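High-affinity zinc uptake system protein znuA (Streptococcus suis, PDB 3MFQ) probably serves as the metal-capturing, substrate-binding component of an ABC uptake system, holding a zinc ion between its two lobes in this structure. Local coordinates at residues A[40-45]-A[191-196]; A[171-176]-A[249-254]. One frame throughout, in Å; residues are numbered along the deposited sequence.

Contact 1: residues A[40-45]-A[191-196]; sequences PHLYVA and STDSEV. With ZN (zinc ion), chain D.
The imidazole of His41 lies flat against the start of the 191-196 loop. Ser191 CA sits over one ring face, 4.0 Å from the centroid of the His41 ring and 25° off its normal, a CH-pi contact, and the backbone N of Thr192 lies over the same face. His41 CG stands anti to the carbonyl carbon (chi1 -74°), carrying the ring alongside that loop to where NE2 binds the zinc ion at 2.5 Å. Thr192 crosses the histidine side chain at about a right angle and touches it with both branches: OG1 is 3.2 Å from His41 CB, while the CG2 methyl reaches His41 CD2 at 3.4 Å, on the zinc side. Rotation about chi1 (73°) sets OG1 between the backbone N and carbonyl carbon, and there it is hydrogen-bonded to Asp39 OD2. Asp39 OD1 accepts the N-H of His41, so this carboxylate, just ahead of Pro40, ties its own loop to Thr192, although residues 40-45 and 191-196 share no hydrogen bond themselves. Farther out, Leu42 extends its CD2 to Asp193 CB at 3.6 Å, at an exposed edge where the Asp193 carboxylate forms a salt bridge with Lys69. Ser191 OG accepts from Asp193 N at 3.1 Å, an ST turn. A histidine that binds the metal while one ring face rests on a loop of the opposite lobe is consistent with the interlobe metal site of TroA-like binding proteins.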
ATOM      1  N   PRO A  40      -3.504  -2.229  -8.853  1.00 58.72           N
ATOM      2  CA  PRO A  40      -3.987  -0.949  -9.379  1.00 56.82           C
ATOM      3  C   PRO A  40      -3.027  -0.339 -10.395  1.00 61.71           C
ATOM      4  O   PRO A  40      -3.472   0.388 -11.280  1.00 62.75           O
ATOM      5  CB  PRO A  40      -4.070  -0.068  -8.129  1.00 54.34           C
ATOM      6  CG  PRO A  40      -4.238  -1.032  -7.003  1.00 52.93           C
ATOM      7  CD  PRO A  40      -3.413  -2.223  -7.384  1.00 58.22           C
ATOM      8  N   HIS A  41      -1.736  -0.631 -10.274  1.00 51.59           N
ATOM      9  CA  HIS A  41      -0.750  -0.114 -11.216  1.00 51.66           C
ATOM     10  C   HIS A  41      -1.113  -0.487 -12.647  1.00 53.72           C
ATOM     11  O   HIS A  41      -0.829   0.258 -13.584  1.00 58.64           O
ATOM     12  CB  HIS A  41       0.645  -0.658 -10.902  1.00 53.51           C
ATOM     13  CG  HIS A  41       1.283  -0.047  -9.695  1.00 50.77           C
ATOM     14  ND1 HIS A  41       1.670   1.274  -9.648  1.00 49.59           N
ATOM     15  CD2 HIS A  41       1.626  -0.583  -8.501  1.00 48.77           C
ATOM     16  CE1 HIS A  41       2.210   1.531  -8.471  1.00 51.02           C
ATOM     17  NE2 HIS A  41       2.196   0.419  -7.756  1.00 51.29           N
ATOM     18  N   LEU A  42      -1.742  -1.647 -12.807  1.00 41.97           N
ATOM     19  CA  LEU A  42      -1.994  -2.207 -14.130  1.00 43.86           C
ATOM     20  C   LEU A  42      -3.474  -2.224 -14.494  1.00 46.24           C
ATOM     21  O   LEU A  42      -3.829  -2.345 -15.666  1.00 48.76           O
ATOM     22  CB  LEU A  42      -1.442  -3.630 -14.208  1.00 41.25           C
ATOM     23  CG  LEU A  42      -0.024  -3.828 -13.683  1.00 43.82           C
ATOM     24  CD1 LEU A  42       0.373  -5.292 -13.763  1.00 43.62           C
ATOM     25  CD2 LEU A  42       0.955  -2.956 -14.451  1.00 47.55           C
ATOM     26  N   TYR A  43      -4.333  -2.110 -13.488  1.00 57.85           N
ATOM     27  CA  TYR A  43      -5.770  -2.215 -13.709  1.00 59.98           C
ATOM     28  C   TYR A  43      -6.227  -1.290 -14.828  1.00 62.59           C
ATOM     29  O   TYR A  43      -5.895  -0.106 -14.844  1.00 62.48           O
ATOM     30  CB  TYR A  43      -6.539  -1.908 -12.425  1.00 56.12           C
ATOM     31  CG  TYR A  43      -7.961  -2.421 -12.429  1.00 55.77           C
ATOM     32  CD1 TYR A  43      -8.261  -3.693 -11.958  1.00 57.28           C
ATOM     33  CD2 TYR A  43      -9.004  -1.637 -12.904  1.00 54.88           C
ATOM     34  CE1 TYR A  43      -9.559  -4.170 -11.956  1.00 57.66           C
ATOM     35  CE2 TYR A  43     -10.306  -2.105 -12.906  1.00 58.78           C
ATOM     36  CZ  TYR A  43     -10.577  -3.374 -12.431  1.00 59.32           C
ATOM     37  OH  TYR A  43     -11.870  -3.846 -12.431  1.00 59.78           O
ATOM     38  N   VAL A  44      -6.982  -1.843 -15.771  1.00 71.43           N
ATOM     39  CA  VAL A  44      -7.537  -1.052 -16.859  1.00 70.56           C
ATOM     40  C   VAL A  44      -9.049  -0.945 -16.720  1.00 69.95           C
ATOM     41  O   VAL A  44      -9.758  -1.950 -16.737  1.00 70.47           O
ATOM     42  CB  VAL A  44      -7.190  -1.649 -18.232  1.00 70.08           C
ATOM     43  CG1 VAL A  44      -7.803  -0.806 -19.338  1.00 74.87           C
ATOM     44  CG2 VAL A  44      -5.683  -1.744 -18.399  1.00 66.15           C
ATOM     45  N   ALA A  45      -9.534   0.281 -16.580  1.00 65.17           N
ATOM     46  CA  ALA A  45     -10.957   0.529 -16.413  1.00 67.48           C
ATOM     47  C   ALA A  45     -11.765  -0.040 -17.574  1.00 74.01           C
ATOM     48  O   ALA A  45     -11.558   0.338 -18.728  1.00 74.85           O
ATOM     49  CB  ALA A  45     -11.211   2.019 -16.272  1.00 65.47           C
ATOM     50  N   SER A 191       6.542   1.899  -9.679  1.00 41.16           N
ATOM     51  CA  SER A 191       5.407   1.270 -10.340  1.00 39.30           C
ATOM     52  C   SER A 191       5.753  -0.166 -10.689  1.00 39.42           C
ATOM     53  O   SER A 191       6.925  -0.525 -10.770  1.00 42.60           O
ATOM     54  CB  SER A 191       5.027   2.035 -11.607  1.00 42.03           C
ATOM     55  OG  SER A 191       3.971   1.389 -12.295  1.00 43.03           O
ATOM     56  N   THR A 192       4.732  -0.989 -10.888  1.00 62.21           N
ATOM     57  CA  THR A 192       4.950  -2.375 -11.267  1.00 63.98           C
ATOM     58  C   THR A 192       4.770  -2.525 -12.768  1.00 71.68           C
ATOM     59  O   THR A 192       4.839  -3.630 -13.304  1.00 72.47           O
ATOM     60  CB  THR A 192       3.964  -3.318 -10.561  1.00 63.89           C
ATOM     61  OG1 THR A 192       2.661  -3.155 -11.131  1.00 66.91           O
ATOM     62  CG2 THR A 192       3.911  -3.019  -9.071  1.00 65.10           C
ATOM     63  N   ASP A 193       4.539  -1.403 -13.442  1.00 84.24           N
ATOM     64  CA  ASP A 193       4.314  -1.408 -14.881  1.00 85.41           C
ATOM     65  C   ASP A 193       5.621  -1.216 -15.642  1.00 87.89           C
ATOM     66  O   ASP A 193       5.841  -0.181 -16.269  1.00 87.99           O
ATOM     67  CB  ASP A 193       3.313  -0.317 -15.266  1.00 87.98           C
ATOM     68  CG  ASP A 193       2.825  -0.451 -16.697  1.00 97.17           C
ATOM     69  OD1 ASP A 193       3.213  -1.429 -17.371  1.00100.25           O
ATOM     70  OD2 ASP A 193       2.052   0.422 -17.145  1.00101.15           O
ATOM     71  N   SER A 194       6.490  -2.220 -15.575  1.00 59.54           N
ATOM     72  CA  SER A 194       7.750  -2.208 -16.308  1.00 62.92           C
ATOM     73  C   SER A 194       8.434  -3.561 -16.193  1.00 68.09           C
ATOM     74  O   SER A 194       8.177  -4.317 -15.258  1.00 67.82           O
ATOM     75  CB  SER A 194       8.680  -1.113 -15.778  1.00 61.89           C
ATOM     76  OG  SER A 194       9.441  -1.591 -14.679  1.00 61.59           O
ATOM     77  N   GLU A 195       9.307  -3.860 -17.146  1.00 71.19           N
ATOM     78  CA  GLU A 195      10.046  -5.114 -17.131  1.00 71.79           C
ATOM     79  C   GLU A 195      11.089  -5.116 -16.021  1.00 67.95           C
ATOM     80  O   GLU A 195      11.746  -4.105 -15.771  1.00 66.31           O
ATOM     81  CB  GLU A 195      10.713  -5.368 -18.485  1.00 80.38           C
ATOM     82  CG  GLU A 195      11.523  -4.193 -19.020  1.00 85.60           C
ATOM     83  CD  GLU A 195      10.702  -3.258 -19.894  1.00 86.94           C
ATOM     84  OE1 GLU A 195      10.676  -3.466 -21.125  1.00 90.08           O
ATOM     85  OE2 GLU A 195      10.087  -2.313 -19.354  1.00 82.96           O
ATOM     86  N   VAL A 196      11.235  -6.255 -15.354  1.00154.08           N
ATOM     87  CA  VAL A 196      12.209  -6.386 -14.278  1.00148.73           C
ATOM     88  C   VAL A 196      13.633  -6.372 -14.833  1.00147.96           C
ATOM     89  O   VAL A 196      14.157  -7.400 -15.263  1.00150.09           O
ATOM     90  CB  VAL A 196      11.962  -7.661 -13.441  1.00150.11           C
ATOM     91  CG1 VAL A 196      11.834  -8.889 -14.339  1.00160.15           C
ATOM     92  CG2 VAL A 196      13.060  -7.846 -12.407  1.00143.91           C
TER
HETATM   93 ZN    ZN D 401       3.141  -0.792  -5.820  1.00 48.28          ZN

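Contact 2: residues A[171-176]-A[249-254]; sequences DAFNYF and KELFSD. With ZN (zinc ion), chain D.
Ala172 and Ser253 meet methyl to methylene, CB to CB at 3.8 Å, where the two segments come nearest. Beside them Phe173 pushes the end of its ring into the other segment: CZ lies 4.0 Å from Ser253 CB and 4.1 Å from Leu251 CD1, and the ring and the leucine branch meet obliquely. Phe173 holds CG beside its backbone N (chi1 -61°), and the ring leaves the N-cap position of helix 174-179 and spans the gap to 249-254; Phe107 stacks on it. This tight part is apolar and buried, with no hydrogen bond between the segments. Its polar groups turn to other partners: Ser253 OG bonds to Glu219 OE1, and Phe252 O accepts from Asn273 ND2 of helix 266-281. The contact is looser toward the start of 249-254. Phe252 CB leaves the backbone away from 171-176, and the side chain packs on Met269 of the same helix, while Glu250 and Lys249 diverge in partly exposed positions, the lysine poorly ordered. At the other end Asp254 binds the zinc ion through both carboxylate oxygens, OD1 and OD2 each 2.4 Å from the metal, while Ala172 CB stands 4.0 Å from the ion. The segment that follows His170 and the loop that ends in the bidentate Asp254 thus pack together within one lobe, beside the metal, as in the interlobe site of TroA-like binding proteins.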
ATOM      1  N   ASP A 171       9.544  -1.251  -5.307  1.00 54.92           N
ATOM      2  CA  ASP A 171       9.685  -0.141  -4.374  1.00 55.28           C
ATOM      3  C   ASP A 171       8.329   0.349  -3.877  1.00 53.52           C
ATOM      4  O   ASP A 171       7.724   1.233  -4.478  1.00 57.05           O
ATOM      5  CB  ASP A 171      10.438   1.005  -5.045  1.00 56.36           C
ATOM      6  CG  ASP A 171      11.320   1.763  -4.081  1.00 61.27           C
ATOM      7  OD1 ASP A 171      11.123   1.617  -2.856  1.00 57.60           O
ATOM      8  OD2 ASP A 171      12.212   2.502  -4.550  1.00 68.04           O
ATOM      9  N   ALA A 172       7.860  -0.221  -2.773  1.00 47.93           N
ATOM     10  CA  ALA A 172       6.532   0.103  -2.267  1.00 47.52           C
ATOM     11  C   ALA A 172       6.531   0.396  -0.772  1.00 47.49           C
ATOM     12  O   ALA A 172       5.475   0.617  -0.182  1.00 47.11           O
ATOM     13  CB  ALA A 172       5.559  -1.019  -2.587  1.00 46.05           C
ATOM     14  N   PHE A 173       7.712   0.395  -0.163  1.00 42.15           N
ATOM     15  CA  PHE A 173       7.817   0.589   1.277  1.00 37.45           C
ATOM     16  C   PHE A 173       8.751   1.736   1.644  1.00 41.66           C
ATOM     17  O   PHE A 173       9.300   1.767   2.745  1.00 43.94           O
ATOM     18  CB  PHE A 173       8.285  -0.697   1.956  1.00 39.54           C
ATOM     19  CG  PHE A 173       7.350  -1.859   1.764  1.00 40.45           C
ATOM     20  CD1 PHE A 173       7.519  -2.733   0.704  1.00 42.47           C
ATOM     21  CD2 PHE A 173       6.303  -2.079   2.645  1.00 39.12           C
ATOM     22  CE1 PHE A 173       6.661  -3.804   0.526  1.00 41.49           C
ATOM     23  CE2 PHE A 173       5.443  -3.149   2.471  1.00 37.47           C
ATOM     24  CZ  PHE A 173       5.622  -4.010   1.410  1.00 36.70           C
ATOM     25  N   ASN A 174       8.929   2.673   0.720  1.00 46.90           N
ATOM     26  CA  ASN A 174       9.752   3.849   0.980  1.00 45.01           C
ATOM     27  C   ASN A 174       9.193   4.671   2.126  1.00 43.34           C
ATOM     28  O   ASN A 174       9.938   5.174   2.965  1.00 45.69           O
ATOM     29  CB  ASN A 174       9.863   4.721  -0.268  1.00 49.37           C
ATOM     30  CG  ASN A 174      10.877   4.192  -1.257  1.00 53.70           C
ATOM     31  OD1 ASN A 174      11.924   3.675  -0.869  1.00 53.69           O
ATOM     32  ND2 ASN A 174      10.577   4.328  -2.542  1.00 56.81           N
ATOM     33  N   TYR A 175       7.874   4.812   2.151  1.00 46.06           N
ATOM     34  CA  TYR A 175       7.218   5.553   3.215  1.00 49.04           C
ATOM     35  C   TYR A 175       7.330   4.788   4.527  1.00 50.90           C
ATOM     36  O   TYR A 175       7.427   5.382   5.601  1.00 52.57           O
ATOM     37  CB  TYR A 175       5.755   5.814   2.862  1.00 47.31           C
ATOM     38  CG  TYR A 175       5.573   6.799   1.728  1.00 48.20           C
ATOM     39  CD1 TYR A 175       5.412   8.155   1.978  1.00 47.49           C
ATOM     40  CD2 TYR A 175       5.568   6.373   0.405  1.00 49.35           C
ATOM     41  CE1 TYR A 175       5.246   9.060   0.945  1.00 50.53           C
ATOM     42  CE2 TYR A 175       5.400   7.270  -0.634  1.00 51.43           C
ATOM     43  CZ  TYR A 175       5.240   8.612  -0.358  1.00 50.25           C
ATOM     44  OH  TYR A 175       5.076   9.510  -1.386  1.00 48.63           O
ATOM     45  N   PHE A 176       7.325   3.463   4.430  1.00 53.95           N
ATOM     46  CA  PHE A 176       7.465   2.616   5.602  1.00 51.81           C
ATOM     47  C   PHE A 176       8.865   2.747   6.179  1.00 54.02           C
ATOM     48  O   PHE A 176       9.040   3.068   7.354  1.00 57.44           O
ATOM     49  CB  PHE A 176       7.187   1.159   5.244  1.00 52.22           C
ATOM     50  CG  PHE A 176       7.486   0.201   6.358  1.00 53.54           C
ATOM     51  CD1 PHE A 176       6.525  -0.098   7.307  1.00 52.98           C
ATOM     52  CD2 PHE A 176       8.731  -0.390   6.463  1.00 54.24           C
ATOM     53  CE1 PHE A 176       6.798  -0.973   8.335  1.00 54.38           C
ATOM     54  CE2 PHE A 176       9.010  -1.266   7.489  1.00 54.44           C
ATOM     55  CZ  PHE A 176       8.042  -1.558   8.428  1.00 58.52           C
ATOM     56  N   LYS A 249       2.426 -16.369   3.875  1.00100.75           N
ATOM     57  CA  LYS A 249       3.619 -15.578   4.140  1.00 93.65           C
ATOM     58  C   LYS A 249       3.848 -14.579   3.021  1.00 90.28           C
ATOM     59  O   LYS A 249       4.789 -14.710   2.240  1.00 88.81           O
ATOM     60  CB  LYS A 249       4.839 -16.481   4.263  1.00 94.90           C
ATOM     61  CG  LYS A 249       4.708 -17.560   5.310  1.00100.57           C
ATOM     62  CD  LYS A 249       5.892 -18.497   5.233  1.00100.91           C
ATOM     63  CE  LYS A 249       5.837 -19.548   6.322  1.00108.19           C
ATOM     64  NZ  LYS A 249       6.982 -20.495   6.214  1.00110.78           N
ATOM     65  N   GLU A 250       2.980 -13.580   2.949  1.00 62.95           N
ATOM     66  CA  GLU A 250       3.081 -12.565   1.917  1.00 56.77           C
ATOM     67  C   GLU A 250       2.848 -11.178   2.493  1.00 54.56           C
ATOM     68  O   GLU A 250       1.963 -10.979   3.325  1.00 54.44           O
ATOM     69  CB  GLU A 250       2.071 -12.835   0.802  1.00 57.06           C
ATOM     70  CG  GLU A 250       2.404 -14.022  -0.081  1.00 55.69           C
ATOM     71  CD  GLU A 250       1.346 -14.258  -1.138  1.00 58.22           C
ATOM     72  OE1 GLU A 250       0.184 -13.860  -0.909  1.00 56.95           O
ATOM     73  OE2 GLU A 250       1.676 -14.838  -2.194  1.00 59.43           O
ATOM     74  N   LEU A 251       3.659 -10.223   2.050  1.00 54.01           N
ATOM     75  CA  LEU A 251       3.454  -8.829   2.402  1.00 51.37           C
ATOM     76  C   LEU A 251       2.388  -8.244   1.488  1.00 53.59           C
ATOM     77  O   LEU A 251       2.304  -8.602   0.313  1.00 52.42           O
ATOM     78  CB  LEU A 251       4.755  -8.038   2.249  1.00 50.60           C
ATOM     79  CG  LEU A 251       5.920  -8.379   3.177  1.00 47.29           C
ATOM     80  CD1 LEU A 251       7.148  -7.569   2.804  1.00 41.14           C
ATOM     81  CD2 LEU A 251       5.538  -8.132   4.624  1.00 43.76           C
ATOM     82  N   PHE A 252       1.569  -7.351   2.029  1.00 53.06           N
ATOM     83  CA  PHE A 252       0.602  -6.634   1.215  1.00 48.62           C
ATOM     84  C   PHE A 252       1.150  -5.251   0.916  1.00 47.95           C
ATOM     85  O   PHE A 252       1.420  -4.474   1.831  1.00 50.81           O
ATOM     86  CB  PHE A 252      -0.737  -6.516   1.938  1.00 51.39           C
ATOM     87  CG  PHE A 252      -1.276  -7.823   2.436  1.00 52.90           C
ATOM     88  CD1 PHE A 252      -1.862  -8.724   1.565  1.00 54.56           C
ATOM     89  CD2 PHE A 252      -1.211  -8.144   3.781  1.00 53.15           C
ATOM     90  CE1 PHE A 252      -2.364  -9.925   2.025  1.00 55.38           C
ATOM     91  CE2 PHE A 252      -1.712  -9.340   4.247  1.00 57.01           C
ATOM     92  CZ  PHE A 252      -2.289 -10.235   3.368  1.00 55.86           C
ATOM     93  N   SER A 253       1.327  -4.944  -0.363  1.00 45.86           N
ATOM     94  CA  SER A 253       1.824  -3.636  -0.758  1.00 44.02           C
ATOM     95  C   SER A 253       0.738  -2.839  -1.463  1.00 45.40           C
ATOM     96  O   SER A 253       0.422  -1.719  -1.067  1.00 46.49           O
ATOM     97  CB  SER A 253       3.043  -3.772  -1.669  1.00 43.06           C
ATOM     98  OG  SER A 253       2.665  -4.223  -2.958  1.00 46.45           O
ATOM     99  N   ASP A 254       0.162  -3.430  -2.504  1.00 48.46           N
ATOM    100  CA  ASP A 254      -0.790  -2.725  -3.347  1.00 49.03           C
ATOM    101  C   ASP A 254      -2.217  -3.218  -3.162  1.00 48.11           C
ATOM    102  O   ASP A 254      -3.070  -2.983  -4.014  1.00 48.74           O
ATOM    103  CB  ASP A 254      -0.385  -2.849  -4.815  1.00 49.11           C
ATOM    104  CG  ASP A 254       0.934  -2.170  -5.111  1.00 54.12           C
ATOM    105  OD1 ASP A 254       1.344  -1.298  -4.316  1.00 50.24           O
ATOM    106  OD2 ASP A 254       1.560  -2.505  -6.137  1.00 56.61           O
TER
HETATM  107 ZN    ZN D 401       3.141  -0.792  -5.820  1.00 48.28          ZN

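Both contacts end at the same zinc ion, to which contact 1 brings His41 and contact 2 Asp254, with His104 and His170 completing the site. Contact 1 is a surface contact that joins the two lobes across the cleft mouth; contact 2 is buried, its centre about 6 Å from the centre of the chain, and stays within the lobe that follows the long helix 131-156. Their chemistry differs accordingly: a ring face, a hydroxyl and nearby charges near solvent, against alkyl and aromatic packing inside. The two meet around the metal, where Thr192 CG2 lies 3.8 Å from Asp254 OD2 and Pro40 packs on the Asp254 backbone.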